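Local coordinates for protein hemin degrading factor (Pseudomonas aeruginosa, PDB 4IMH) that binds heme in the cytoplasm as part of heme uptake and probably passes it on for degradation, at residues 71-76 with 147-152; 83-88 with 289-294. All coordinates share one frame; numbering follows the deposited sequence.

Interaction 1. Residues 71-76 with 147-152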
loop_
_atom_site.group_PDB
_atom_site.type_symbol
_atom_site.label_atom_id
_atom_site.label_comp_id
_atom_site.label_asym_id
_atom_site.label_seq_id
_atom_site.Cartn_x
_atom_site.Cartn_y
_atom_site.Cartn_z
ATOM N N GLY A 71 -18.610 10.284 2.320
ATOM C CA GLY A 71 -18.267 11.239 1.276
ATOM C C GLY A 71 -16.744 11.262 1.088
ATOM O O GLY A 71 -16.078 10.276 1.421
ATOM N N PRO A 72 -16.186 12.373 0.561
ATOM C CA PRO A 72 -14.733 12.391 0.296
ATOM C C PRO A 72 -13.885 12.178 1.550
ATOM O O PRO A 72 -14.142 12.796 2.594
ATOM C CB PRO A 72 -14.497 13.779 -0.299
ATOM C CG PRO A 72 -15.828 14.167 -0.890
ATOM C CD PRO A 72 -16.847 13.594 0.064
ATOM N N ILE A 73 -12.926 11.272 1.440
ATOM C CA ILE A 73 -12.012 10.926 2.521
ATOM C C ILE A 73 -10.587 10.951 1.982
ATOM O O ILE A 73 -10.346 11.305 0.831
ATOM C CB ILE A 73 -12.369 9.529 3.159
ATOM C CG1 ILE A 73 -12.616 8.428 2.107
ATOM C CG2 ILE A 73 -13.665 9.645 4.005
ATOM C CD1 ILE A 73 -11.368 7.934 1.351
ATOM N N MET A 74 -9.643 10.620 2.842
ATOM C CA MET A 74 -8.280 10.347 2.442
ATOM C C MET A 74 -7.933 8.921 2.846
ATOM O O MET A 74 -8.122 8.522 4.009
ATOM C CB MET A 74 -7.311 11.344 3.068
ATOM C CG MET A 74 -5.910 11.191 2.528
ATOM S SD MET A 74 -4.913 10.036 3.448
ATOM C CE MET A 74 -4.475 11.114 4.850
ATOM N N ALA A 75 -7.543 8.136 1.849
ATOM C CA ALA A 75 -7.140 6.758 2.031
ATOM C C ALA A 75 -5.619 6.727 2.060
ATOM O O ALA A 75 -4.949 7.323 1.196
ATOM C CB ALA A 75 -7.676 5.890 0.932
ATOM N N LEU A 76 -5.090 6.055 3.063
ATOM C CA LEU A 76 -3.644 5.940 3.292
ATOM C C LEU A 76 -3.231 4.482 3.372
ATOM O O LEU A 76 -3.698 3.734 4.247
ATOM C CB LEU A 76 -3.232 6.672 4.567
ATOM C CG LEU A 76 -1.731 6.904 4.803
ATOM C CD1 LEU A 76 -1.557 8.073 5.705
ATOM C CD2 LEU A 76 -0.987 5.683 5.375
ATOM N N HIS A 147 -4.291 -0.541 6.289
ATOM C CA HIS A 147 -5.016 0.478 5.531
ATOM C C HIS A 147 -5.702 1.425 6.500
ATOM O O HIS A 147 -6.194 0.964 7.530
ATOM C CB HIS A 147 -6.015 -0.255 4.636
ATOM C CG HIS A 147 -6.839 0.617 3.739
ATOM N ND1 HIS A 147 -6.300 1.448 2.776
ATOM C CD2 HIS A 147 -8.186 0.765 3.651
ATOM C CE1 HIS A 147 -7.281 2.070 2.137
ATOM N NE2 HIS A 147 -8.435 1.658 2.634
ATOM N N LYS A 148 -5.720 2.722 6.184
ATOM C CA LYS A 148 -6.376 3.735 7.021
ATOM C C LYS A 148 -7.200 4.673 6.152
ATOM O O LYS A 148 -6.820 4.999 5.031
ATOM C CB LYS A 148 -5.338 4.514 7.831
ATOM C CG LYS A 148 -4.495 3.702 8.748
ATOM C CD LYS A 148 -3.389 4.529 9.400
ATOM C CE LYS A 148 -2.560 3.702 10.374
ATOM N NZ LYS A 148 -1.469 4.541 10.928
ATOM N N VAL A 149 -8.359 5.056 6.649
ATOM C CA VAL A 149 -9.206 6.019 6.026
ATOM C C VAL A 149 -9.455 7.203 7.011
ATOM O O VAL A 149 -9.980 6.998 8.089
ATOM C CB VAL A 149 -10.524 5.389 5.611
ATOM C CG1 VAL A 149 -11.495 6.445 5.052
ATOM C CG2 VAL A 149 -10.286 4.301 4.594
ATOM N N PHE A 150 -9.103 8.412 6.595
ATOM C CA PHE A 150 -9.247 9.607 7.405
ATOM C C PHE A 150 -10.336 10.470 6.854
ATOM O O PHE A 150 -10.415 10.725 5.641
ATOM C CB PHE A 150 -7.950 10.398 7.465
ATOM C CG PHE A 150 -6.862 9.707 8.192
ATOM C CD1 PHE A 150 -6.037 8.827 7.537
ATOM C CD2 PHE A 150 -6.601 9.993 9.509
ATOM C CE1 PHE A 150 -4.997 8.216 8.195
ATOM C CE2 PHE A 150 -5.600 9.337 10.192
ATOM C CZ PHE A 150 -4.799 8.459 9.544
ATOM N N LEU A 151 -11.196 10.957 7.745
ATOM C CA LEU A 151 -12.166 11.941 7.342
ATOM C C LEU A 151 -11.382 13.241 7.127
ATOM O O LEU A 151 -10.326 13.460 7.718
ATOM C CB LEU A 151 -13.264 12.139 8.387
ATOM C CG LEU A 151 -14.391 11.122 8.321
ATOM C CD1 LEU A 151 -13.910 9.722 8.665
ATOM C CD2 LEU A 151 -15.538 11.559 9.253
ATOM N N ALA A 152 -11.915 14.096 6.285
ATOM C CA ALA A 152 -11.279 15.361 6.016
ATOM C C ALA A 152 -12.360 16.412 5.921
ATOM O O ALA A 152 -13.522 16.156 6.259
ATOM C CB ALA A 152 -10.466 15.292 4.740
#
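M74 and F150 form a hydrogen-bonded pair between adjacent antiparallel strands, and their backbones exchange two nearly straight bonds, M74 N to F150 O at 2.9 Å and F150 N to M74 O at 2.8 Å. On that face the two side chains run side by side. Bends at chi2 and chi3 (-90° and -79°) turn the end of the methionine toward the phenylalanine, M74 CE lying 3.9 Å from F150 CD1, while L76 CD1 approaches F150 CE1 at 4.2 Å. L76 and K148 form the next hydrogen-bonded pair. Between these lies the non-hydrogen-bonded pair A75 and V149, on the reverse face, where V149 CG1 packs 3.7 Å from I73 CB. The strands 72-78 and 145-151 are inner members of the large antiparallel sheet of the HemS/ChuX fold, with 82-87 beyond the first and 131-140 beyond the second. H147 turns its ring towards A75, H147 CE1 lying 4.0 Å from A75 CB, and both ring nitrogens are engaged, ND1 with T77 and NE2 with the hydroxyl of Y90. The extended K148 chain leads away from the strand pair to a salt bridge with E41, and F150 also packs on Q133, S135 and Q137 of strand 131-140.

Interaction 2. Residues 83-88 with 289-294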
loop_
_atom_site.group_PDB
_atom_site.type_symbol
_atom_site.label_atom_id
_atom_site.label_comp_id
_atom_site.label_asym_id
_atom_site.label_seq_id
_atom_site.Cartn_x
_atom_site.Cartn_y
_atom_site.Cartn_z
ATOM N N VAL A 83 4.659 5.890 1.355
ATOM C CA VAL A 83 3.285 6.203 1.784
ATOM C C VAL A 83 2.467 6.810 0.648
ATOM O O VAL A 83 2.882 7.743 0.023
ATOM C CB VAL A 83 3.307 7.196 3.011
ATOM C CG1 VAL A 83 1.911 7.510 3.495
ATOM C CG2 VAL A 83 4.147 6.643 4.134
ATOM N N HIS A 84 1.272 6.306 0.434
ATOM C CA HIS A 84 0.395 6.708 -0.640
ATOM C C HIS A 84 -0.906 7.239 0.001
ATOM O O HIS A 84 -1.565 6.510 0.778
ATOM C CB HIS A 84 0.192 5.473 -1.502
ATOM C CG HIS A 84 -0.464 5.677 -2.832
ATOM N ND1 HIS A 84 -1.746 6.167 -2.993
ATOM C CD2 HIS A 84 -0.041 5.326 -4.070
ATOM C CE1 HIS A 84 -2.064 6.142 -4.277
ATOM N NE2 HIS A 84 -1.039 5.642 -4.954
ATOM N N GLU A 85 -1.215 8.497 -0.281
ATOM C CA GLU A 85 -2.392 9.158 0.253
ATOM C C GLU A 85 -3.201 9.678 -0.900
ATOM O O GLU A 85 -2.733 10.529 -1.671
ATOM C CB GLU A 85 -2.040 10.331 1.180
ATOM C CG GLU A 85 -1.125 9.942 2.294
ATOM C CD GLU A 85 -0.766 11.152 3.195
ATOM O OE1 GLU A 85 -1.202 12.289 2.924
ATOM O OE2 GLU A 85 0.013 10.957 4.134
ATOM N N ARG A 86 -4.438 9.221 -0.985
ATOM C CA ARG A 86 -5.322 9.599 -2.103
ATOM C C ARG A 86 -6.664 10.074 -1.593
ATOM O O ARG A 86 -7.250 9.425 -0.748
ATOM C CB ARG A 86 -5.492 8.394 -3.061
ATOM C CG ARG A 86 -5.993 8.693 -4.464
ATOM C CD ARG A 86 -5.158 9.739 -5.172
ATOM N NE ARG A 86 -5.443 9.829 -6.579
ATOM C CZ ARG A 86 -6.466 10.466 -7.128
ATOM N NH1 ARG A 86 -7.395 11.027 -6.402
ATOM N NH2 ARG A 86 -6.593 10.464 -8.445
ATOM N N LYS A 87 -7.167 11.167 -2.143
ATOM C CA LYS A 87 -8.423 11.741 -1.754
ATOM C C LYS A 87 -9.498 11.375 -2.743
ATOM O O LYS A 87 -9.274 11.331 -3.969
ATOM C CB LYS A 87 -8.309 13.267 -1.643
ATOM C CG LYS A 87 -7.278 13.677 -0.606
ATOM C CD LYS A 87 -7.213 15.161 -0.401
ATOM C CE LYS A 87 -6.109 15.521 0.598
ATOM N NZ LYS A 87 -6.070 16.986 0.882
ATOM N N GLY A 88 -10.682 11.150 -2.191
ATOM C CA GLY A 88 -11.859 10.841 -2.980
ATOM C C GLY A 88 -12.872 10.095 -2.138
ATOM O O GLY A 88 -12.615 9.733 -0.980
ATOM N N GLU A 289 -4.887 16.119 -4.855
ATOM C CA GLU A 289 -5.661 14.891 -4.565
ATOM C C GLU A 289 -4.819 13.657 -4.201
ATOM O O GLU A 289 -5.359 12.608 -3.832
ATOM C CB GLU A 289 -6.572 14.547 -5.750
ATOM C CG GLU A 289 -7.760 15.530 -5.915
ATOM C CD GLU A 289 -8.822 15.401 -4.800
ATOM O OE1 GLU A 289 -9.614 14.410 -4.793
ATOM O OE2 GLU A 289 -8.857 16.302 -3.927
ATOM N N PHE A 290 -3.507 13.798 -4.293
ATOM C CA PHE A 290 -2.563 12.695 -4.193
ATOM C C PHE A 290 -1.278 13.197 -3.537
ATOM O O PHE A 290 -0.689 14.180 -3.999
ATOM C CB PHE A 290 -2.266 12.143 -5.608
ATOM C CG PHE A 290 -1.193 11.057 -5.669
ATOM C CD1 PHE A 290 -1.197 10.004 -4.795
ATOM C CD2 PHE A 290 -0.230 11.075 -6.680
ATOM C CE1 PHE A 290 -0.239 8.970 -4.858
ATOM C CE2 PHE A 290 0.751 10.067 -6.763
ATOM C CZ PHE A 290 0.739 8.991 -5.864
ATOM N N ASN A 291 -0.855 12.524 -2.473
ATOM C CA ASN A 291 0.445 12.753 -1.882
ATOM C C ASN A 291 1.165 11.406 -1.879
ATOM O O ASN A 291 0.589 10.388 -1.541
ATOM C CB ASN A 291 0.359 13.289 -0.451
ATOM C CG ASN A 291 0.020 14.815 -0.343
ATOM O OD1 ASN A 291 0.084 15.347 0.761
ATOM N ND2 ASN A 291 -0.310 15.497 -1.450
ATOM N N LEU A 292 2.444 11.430 -2.232
ATOM C CA LEU A 292 3.298 10.265 -2.178
ATOM C C LEU A 292 4.549 10.690 -1.401
ATOM O O LEU A 292 5.133 11.706 -1.722
ATOM C CB LEU A 292 3.657 9.810 -3.588
ATOM C CG LEU A 292 4.505 8.532 -3.736
ATOM C CD1 LEU A 292 3.628 7.341 -3.497
ATOM C CD2 LEU A 292 5.152 8.411 -5.146
ATOM N N HIS A 293 4.956 9.890 -0.425
ATOM C CA HIS A 293 6.155 10.114 0.346
ATOM C C HIS A 293 7.017 8.856 0.291
ATOM O O HIS A 293 6.686 7.850 0.876
ATOM C CB HIS A 293 5.830 10.453 1.792
ATOM C CG HIS A 293 4.817 11.532 1.926
ATOM N ND1 HIS A 293 5.077 12.841 1.610
ATOM C CD2 HIS A 293 3.503 11.469 2.251
ATOM C CE1 HIS A 293 3.977 13.556 1.776
ATOM N NE2 HIS A 293 3.014 12.744 2.159
ATOM N N LEU A 294 8.155 8.979 -0.378
ATOM C CA LEU A 294 9.059 7.877 -0.647
ATOM C C LEU A 294 10.410 8.077 0.062
ATOM O O LEU A 294 11.137 9.053 -0.217
ATOM C CB LEU A 294 9.263 7.770 -2.150
ATOM C CG LEU A 294 10.319 6.789 -2.668
ATOM C CD1 LEU A 294 9.936 5.377 -2.294
ATOM C CD2 LEU A 294 10.473 6.954 -4.189
HETATM O O HOH W 1 -2.715 16.711 1.171
#
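Strands 83-87 and 290-294 run antiparallel, their axes 4.8 Å apart at closest and 175° between their directions. V83 with H293 and E85 with N291 are hydrogen-bonded pairs, each closed by two backbone bonds, and K87 N to E289 O (2.9 Å) adds a fifth at the end. H84 with L292 and R86 with F290 are the non-hydrogen-bonded pairs, and their side chains share one face. There F290 CE1 sits over the centre of the H84 imidazole, 3.4 Å from H84 CE1, with the two ring planes inclined at 51°. Both residues hold CG anti to their own backbone N, which brings the rings together above the strands. The R86 chain, bent at chi2, lays R86 CD 3.8 Å from F290 CB and 3.2 Å from E289 O. Outside partners fix both polar groups: H84 bonds through ND1 to Q267 and through NE2 to the V258 carbonyl, while R86 NH1 forms a salt bridge with D108 and NE a hydrogen bond with H269, whose ring stacks on F290. On the other face, with V83, E85, N291 and H293, the E85 chain extends past N291 CB, E85 OE1 lying 3.9 Å from it. N291 ND2 donates to F290 O at 2.9 Å from above the carbonyl plane, and N291 OD1 accepts from a water. Strand 72-78 flanks 82-87 on one side and strand 282-286 flanks 290-295 on the other, while V258 and V260 of strand 256-262, in the second sheet, pack against the face bearing F290 and L292.

In the fold
Interactions 1 and 2 lie in one nine-stranded antiparallel sheet, their centres about 11 Å apart. The four strands are consecutive across it, 145-151, 72-78, 82-87 and 290-295, and the successive strands 72-78 and 82-87 join the contacts: I73 N with G88 O and A75 N with R86 O make probable hydrogen bonds, and M74 SD packs on E85 CB. Along the chain the segments alternate, 71-76, 83-88, 147-152, 289-294. Interaction 1 stays within the first HemS/ChuX homology region, whereas interaction 2 pairs a strand of that region with one of the second. The sheet is thereby continuous between the two homologous halves of this heme-binding protein.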